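Local coordinates for protein probable thiosulfate sulfurtransferase (Thermus thermophilus, PDB 2EG4) that probably transfers sulfur from thiosulfate to acceptors such as cyanide, as rhodaneses do, and carries a bound zinc ion, at residues F201-L204 with R205-V209; L117-W121 with L122-D126. All blocks are in the same frame, centred on the assembly; numbering follows the deposited sequence.

Contact 1: residues F201-L204 with R205-V209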
loop_
_atom_site.group_PDB
_atom_site.type_symbol
_atom_site.label_atom_id
_atom_site.label_comp_id
_atom_site.label_asym_id
_atom_site.label_seq_id
_atom_site.Cartn_x
_atom_site.Cartn_y
_atom_site.Cartn_z
ATOM N N PHE A 201 -6.590 -3.171 -0.497
ATOM C CA PHE A 201 -6.057 -4.129 0.460
ATOM C C PHE A 201 -6.589 -3.787 1.848
ATOM O O PHE A 201 -7.199 -4.626 2.503
ATOM C CB PHE A 201 -4.512 -4.086 0.437
ATOM C CG PHE A 201 -3.843 -4.837 1.568
ATOM C CD1 PHE A 201 -3.550 -6.192 1.456
ATOM C CD2 PHE A 201 -3.468 -4.170 2.727
ATOM C CE1 PHE A 201 -2.888 -6.875 2.473
ATOM C CE2 PHE A 201 -2.804 -4.849 3.768
ATOM C CZ PHE A 201 -2.514 -6.206 3.633
ATOM N N PHE A 202 -6.374 -2.550 2.297
ATOM C CA PHE A 202 -6.855 -2.150 3.618
ATOM C C PHE A 202 -8.371 -2.144 3.782
ATOM O O PHE A 202 -8.878 -2.508 4.851
ATOM C CB PHE A 202 -6.276 -0.784 4.000
ATOM C CG PHE A 202 -4.839 -0.849 4.374
ATOM C CD1 PHE A 202 -4.447 -1.535 5.524
ATOM C CD2 PHE A 202 -3.866 -0.277 3.560
ATOM C CE1 PHE A 202 -3.109 -1.658 5.856
ATOM C CE2 PHE A 202 -2.525 -0.392 3.881
ATOM C CZ PHE A 202 -2.139 -1.084 5.033
ATOM N N VAL A 203 -9.090 -1.745 2.740
ATOM C CA VAL A 203 -10.544 -1.723 2.804
ATOM C C VAL A 203 -11.059 -3.147 2.940
ATOM O O VAL A 203 -11.861 -3.449 3.835
ATOM C CB VAL A 203 -11.168 -1.114 1.529
ATOM C CG1 VAL A 203 -12.704 -1.308 1.546
ATOM C CG2 VAL A 203 -10.828 0.367 1.447
ATOM N N LEU A 204 -10.589 -4.028 2.058
ATOM C CA LEU A 204 -11.036 -5.413 2.088
ATOM C C LEU A 204 -10.709 -6.076 3.421
ATOM O O LEU A 204 -11.538 -6.802 3.975
ATOM C CB LEU A 204 -10.410 -6.207 0.936
ATOM C CG LEU A 204 -10.962 -5.904 -0.458
ATOM C CD1 LEU A 204 -10.193 -6.674 -1.516
ATOM C CD2 LEU A 204 -12.443 -6.290 -0.514
ATOM N N ARG A 205 -9.503 -5.844 3.930
ATOM C CA ARG A 205 -9.101 -6.435 5.200
ATOM C C ARG A 205 -10.020 -5.982 6.325
ATOM O O ARG A 205 -10.367 -6.775 7.214
ATOM C CB ARG A 205 -7.637 -6.082 5.518
ATOM C CG ARG A 205 -6.649 -6.877 4.667
ATOM C CD ARG A 205 -5.748 -7.759 5.505
ATOM N NE ARG A 205 -5.121 -8.811 4.703
ATOM C CZ ARG A 205 -4.319 -9.749 5.195
ATOM N NH1 ARG A 205 -4.037 -9.772 6.498
ATOM N NH2 ARG A 205 -3.796 -10.664 4.388
ATOM N N SER A 206 -10.436 -4.720 6.285
ATOM C CA SER A 206 -11.321 -4.209 7.324
ATOM C C SER A 206 -12.697 -4.863 7.229
ATOM O O SER A 206 -13.453 -4.856 8.202
ATOM C CB SER A 206 -11.473 -2.692 7.226
ATOM O OG SER A 206 -12.310 -2.316 6.144
ATOM N N LEU A 207 -13.029 -5.417 6.064
ATOM C CA LEU A 207 -14.320 -6.077 5.894
ATOM C C LEU A 207 -14.187 -7.577 6.122
ATOM O O LEU A 207 -15.137 -8.329 5.913
ATOM C CB LEU A 207 -14.895 -5.795 4.505
ATOM C CG LEU A 207 -15.267 -4.326 4.259
ATOM C CD1 LEU A 207 -15.573 -4.097 2.786
ATOM C CD2 LEU A 207 -16.465 -3.942 5.143
ATOM N N GLY A 208 -12.996 -8.007 6.534
ATOM C CA GLY A 208 -12.779 -9.413 6.825
ATOM C C GLY A 208 -12.268 -10.294 5.704
ATOM O O GLY A 208 -12.097 -11.502 5.899
ATOM N N VAL A 209 -12.028 -9.702 4.538
ATOM C CA VAL A 209 -11.523 -10.446 3.384
ATOM C C VAL A 209 -10.004 -10.592 3.463
ATOM O O VAL A 209 -9.307 -9.651 3.825
ATOM C CB VAL A 209 -11.898 -9.721 2.076
ATOM C CG1 VAL A 209 -11.143 -10.324 0.905
ATOM C CG2 VAL A 209 -13.406 -9.816 1.855
#

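Contact 2: residues L117-W121 with L122-D126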
loop_
_atom_site.group_PDB
_atom_site.type_symbol
_atom_site.label_atom_id
_atom_site.label_comp_id
_atom_site.label_asym_id
_atom_site.label_seq_id
_atom_site.Cartn_x
_atom_site.Cartn_y
_atom_site.Cartn_z
ATOM N N LEU A 117 9.594 -9.297 7.300
ATOM C CA LEU A 117 8.557 -9.331 6.270
ATOM C C LEU A 117 7.314 -10.130 6.565
ATOM O O LEU A 117 7.371 -11.300 6.940
ATOM C CB LEU A 117 9.098 -9.842 4.936
ATOM C CG LEU A 117 9.946 -8.949 4.035
ATOM C CD1 LEU A 117 9.954 -9.574 2.637
ATOM C CD2 LEU A 117 9.384 -7.533 3.963
ATOM N N ARG A 118 6.175 -9.495 6.341
ATOM C CA ARG A 118 4.897 -10.153 6.527
ATOM C C ARG A 118 4.526 -10.680 5.141
ATOM O O ARG A 118 3.721 -10.078 4.442
ATOM C CB ARG A 118 3.870 -9.131 7.019
ATOM C CG ARG A 118 2.898 -9.691 8.027
ATOM C CD ARG A 118 1.973 -8.618 8.577
ATOM N NE ARG A 118 2.676 -7.605 9.357
ATOM C CZ ARG A 118 2.175 -7.040 10.451
ATOM N NH1 ARG A 118 0.972 -7.396 10.886
ATOM N NH2 ARG A 118 2.874 -6.128 11.114
ATOM N N ARG A 119 5.126 -11.804 4.731
ATOM C CA ARG A 119 4.860 -12.356 3.406
ATOM C C ARG A 119 3.384 -12.582 3.157
ATOM O O ARG A 119 2.933 -12.546 2.015
ATOM C CB ARG A 119 5.610 -13.684 3.185
ATOM C CG ARG A 119 7.072 -13.534 2.785
ATOM C CD ARG A 119 7.227 -12.851 1.424
ATOM N NE ARG A 119 6.698 -13.649 0.314
ATOM C CZ ARG A 119 7.257 -14.761 -0.156
ATOM N NH1 ARG A 119 8.378 -15.228 0.378
ATOM N NH2 ARG A 119 6.687 -15.413 -1.161
ATOM N N ASP A 120 2.631 -12.811 4.230
ATOM C CA ASP A 120 1.197 -13.052 4.096
ATOM C C ASP A 120 0.428 -11.862 3.517
ATOM O O ASP A 120 -0.663 -12.018 2.957
ATOM C CB ASP A 120 0.586 -13.480 5.450
ATOM C CG ASP A 120 0.967 -12.565 6.604
ATOM O OD1 ASP A 120 2.174 -12.494 6.938
ATOM O OD2 ASP A 120 0.063 -11.924 7.193
ATOM N N TRP A 121 0.992 -10.668 3.648
ATOM C CA TRP A 121 0.346 -9.463 3.121
ATOM C C TRP A 121 0.597 -9.270 1.628
ATOM O O TRP A 121 -0.096 -8.526 0.941
ATOM C CB TRP A 121 0.924 -8.235 3.823
ATOM C CG TRP A 121 0.280 -7.885 5.119
ATOM C CD1 TRP A 121 -0.314 -8.740 6.003
ATOM C CD2 TRP A 121 0.153 -6.568 5.674
ATOM N NE1 TRP A 121 -0.814 -8.029 7.080
ATOM C CE2 TRP A 121 -0.541 -6.697 6.900
ATOM C CE3 TRP A 121 0.559 -5.291 5.252
ATOM C CZ2 TRP A 121 -0.843 -5.592 7.713
ATOM C CZ3 TRP A 121 0.266 -4.194 6.050
ATOM C CH2 TRP A 121 -0.433 -4.351 7.274
ATOM N N LEU A 122 1.613 -9.954 1.140
ATOM C CA LEU A 122 2.069 -9.773 -0.220
ATOM C C LEU A 122 1.825 -10.874 -1.236
ATOM O O LEU A 122 1.675 -12.032 -0.883
ATOM C CB LEU A 122 3.582 -9.539 -0.137
ATOM C CG LEU A 122 4.471 -9.424 -1.369
ATOM C CD1 LEU A 122 4.251 -8.072 -2.012
ATOM C CD2 LEU A 122 5.942 -9.603 -0.955
ATOM N N LEU A 123 1.788 -10.467 -2.496
ATOM C CA LEU A 123 1.759 -11.386 -3.628
ATOM C C LEU A 123 2.984 -11.047 -4.505
ATOM O O LEU A 123 3.178 -9.900 -4.902
ATOM C CB LEU A 123 0.533 -11.185 -4.514
ATOM C CG LEU A 123 -0.794 -11.717 -4.008
ATOM C CD1 LEU A 123 -1.856 -11.366 -5.040
ATOM C CD2 LEU A 123 -0.712 -13.221 -3.785
ATOM N N THR A 124 3.801 -12.044 -4.814
ATOM C CA THR A 124 4.913 -11.837 -5.723
ATOM C C THR A 124 4.253 -12.127 -7.078
ATOM O O THR A 124 3.104 -12.597 -7.105
ATOM C CB THR A 124 6.016 -12.885 -5.521
ATOM O OG1 THR A 124 5.433 -14.188 -5.635
ATOM C CG2 THR A 124 6.669 -12.744 -4.141
ATOM N N ALA A 125 4.965 -11.889 -8.177
ATOM C CA ALA A 125 4.421 -12.136 -9.518
ATOM C C ALA A 125 4.020 -13.587 -9.653
ATOM O O ALA A 125 2.959 -13.902 -10.185
ATOM C CB ALA A 125 5.439 -11.802 -10.591
ATOM N N ASP A 126 4.880 -14.475 -9.182
ATOM C CA ASP A 126 4.562 -15.899 -9.262
ATOM C C ASP A 126 3.297 -16.260 -8.497
ATOM O O ASP A 126 2.486 -17.086 -8.950
ATOM C CB ASP A 126 5.738 -16.711 -8.743
ATOM C CG ASP A 126 6.692 -17.071 -9.840
ATOM O OD1 ASP A 126 6.603 -18.221 -10.331
ATOM O OD2 ASP A 126 7.500 -16.199 -10.230
HETATM O O HOH W 1 4.301 -13.261 -0.523
#

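Contact 1: residues F201-L204 with R205-V209
R205 lies over F201 one helical turn on, and its side chain can be followed atom by atom across that ring. CB rests beside the carbonyl oxygen F201 O, which accepts the hydrogen bond from R205 N. CG approaches the same oxygen, at 3.2 Å from F201 O, and sits almost centrally above one face of the ring, 4.3 Å from its centroid and 8° off the normal, in a CH-pi contact. A bend at chi2 (-118°) then carries the chain toward the ring's far end, where CD stands 4.0 Å from F201 CZ. NE is 3.7 Å from F201 CE1 and gives its hydrogen bond to A211 O; the guanidinium, tilted 26° against the ring, has F201 CZ over one face. Shortening R205 to an alanine would probably strip F201 of its CH-pi partner and deprive A211 O of its side-chain donor.

Beyond R205 the helix ends in a Schellman motif. V209 N donates to L204 O over 3.0 Å, G208 N to R205 O over the same distance, and G208 takes the positive phi that reverses the chain. L207 N reaches L204 O too, from the face opposite V209 N. L204 CB and V209 CB, 4.0 Å apart, add the apolar contact usual across such a cap, while S206 OG turns back onto V203 O at 2.6 Å. V203 O, L204 O and R205 O each find a donor within the turn, so the chain can leave helix 195-206 for strand 210-213 with these three carbonyls satisfied.

Contact 2: residues L117-W121 with L122-D126
Three kinds of interaction join R119 to L122 and T124 where a short 3-10 turn runs out toward helix 125-129. The first is backbone bonding: L122 N donates to R119 O over 3.0 Å, and W121 N makes the preceding i-to-i+3 bond with R118 O at 2.9 Å.

The second passes through water. Bends at chi2 and chi3 (-64° and -66°) curl the R119 chain, so that NE gives a 2.6 Å hydrogen bond to a water lying in the guanidinium plane at its edge. That water lies 2.9 Å from L122 O, to which it can donate, an oxygen which also receives R212 NH2.

Van der Waals contact is the third. R119 CD lies 4.2 Å from L122 CD2, the aliphatic part, and the guanidinium meets the T124 methyl obliquely, R119 NH2 coming within 4.0 Å of T124 CG2.

T124 itself is the N-cap of helix 125-129: OG1 caps a backbone N in the first turn, and T124 N in return bonds E127 OE1, consistent with a capping box. The other carboxylate oxygen, E127 OE2, forms a salt bridge with R119 NH2. One glutamate thus serves both the helix start and the arginine, and its charge is likely to steady the curled R119 chain.

In the fold
Along the chain, strand 89-92 of the first parallel sheet is followed by helix-free chain up to contact 2, which closes a tight turn and opens helix 125-129. Contact 1 comes much later, ending helix 195-206 within the beta-alpha-beta unit of strands 186-190 and 210-213. The two are in series, neither nested nor crossed, with centres about 16 Å apart, yet the two touch: F201 packs against W121, ring planes at about 55°, and F80 of helix 73-84 meets F201 edge-to-face. N213, the last residue of strand 210-213, forms backbone hydrogen bonds with W121 and L123. Residues 117-126 are therefore tied to the strand that follows contact 1.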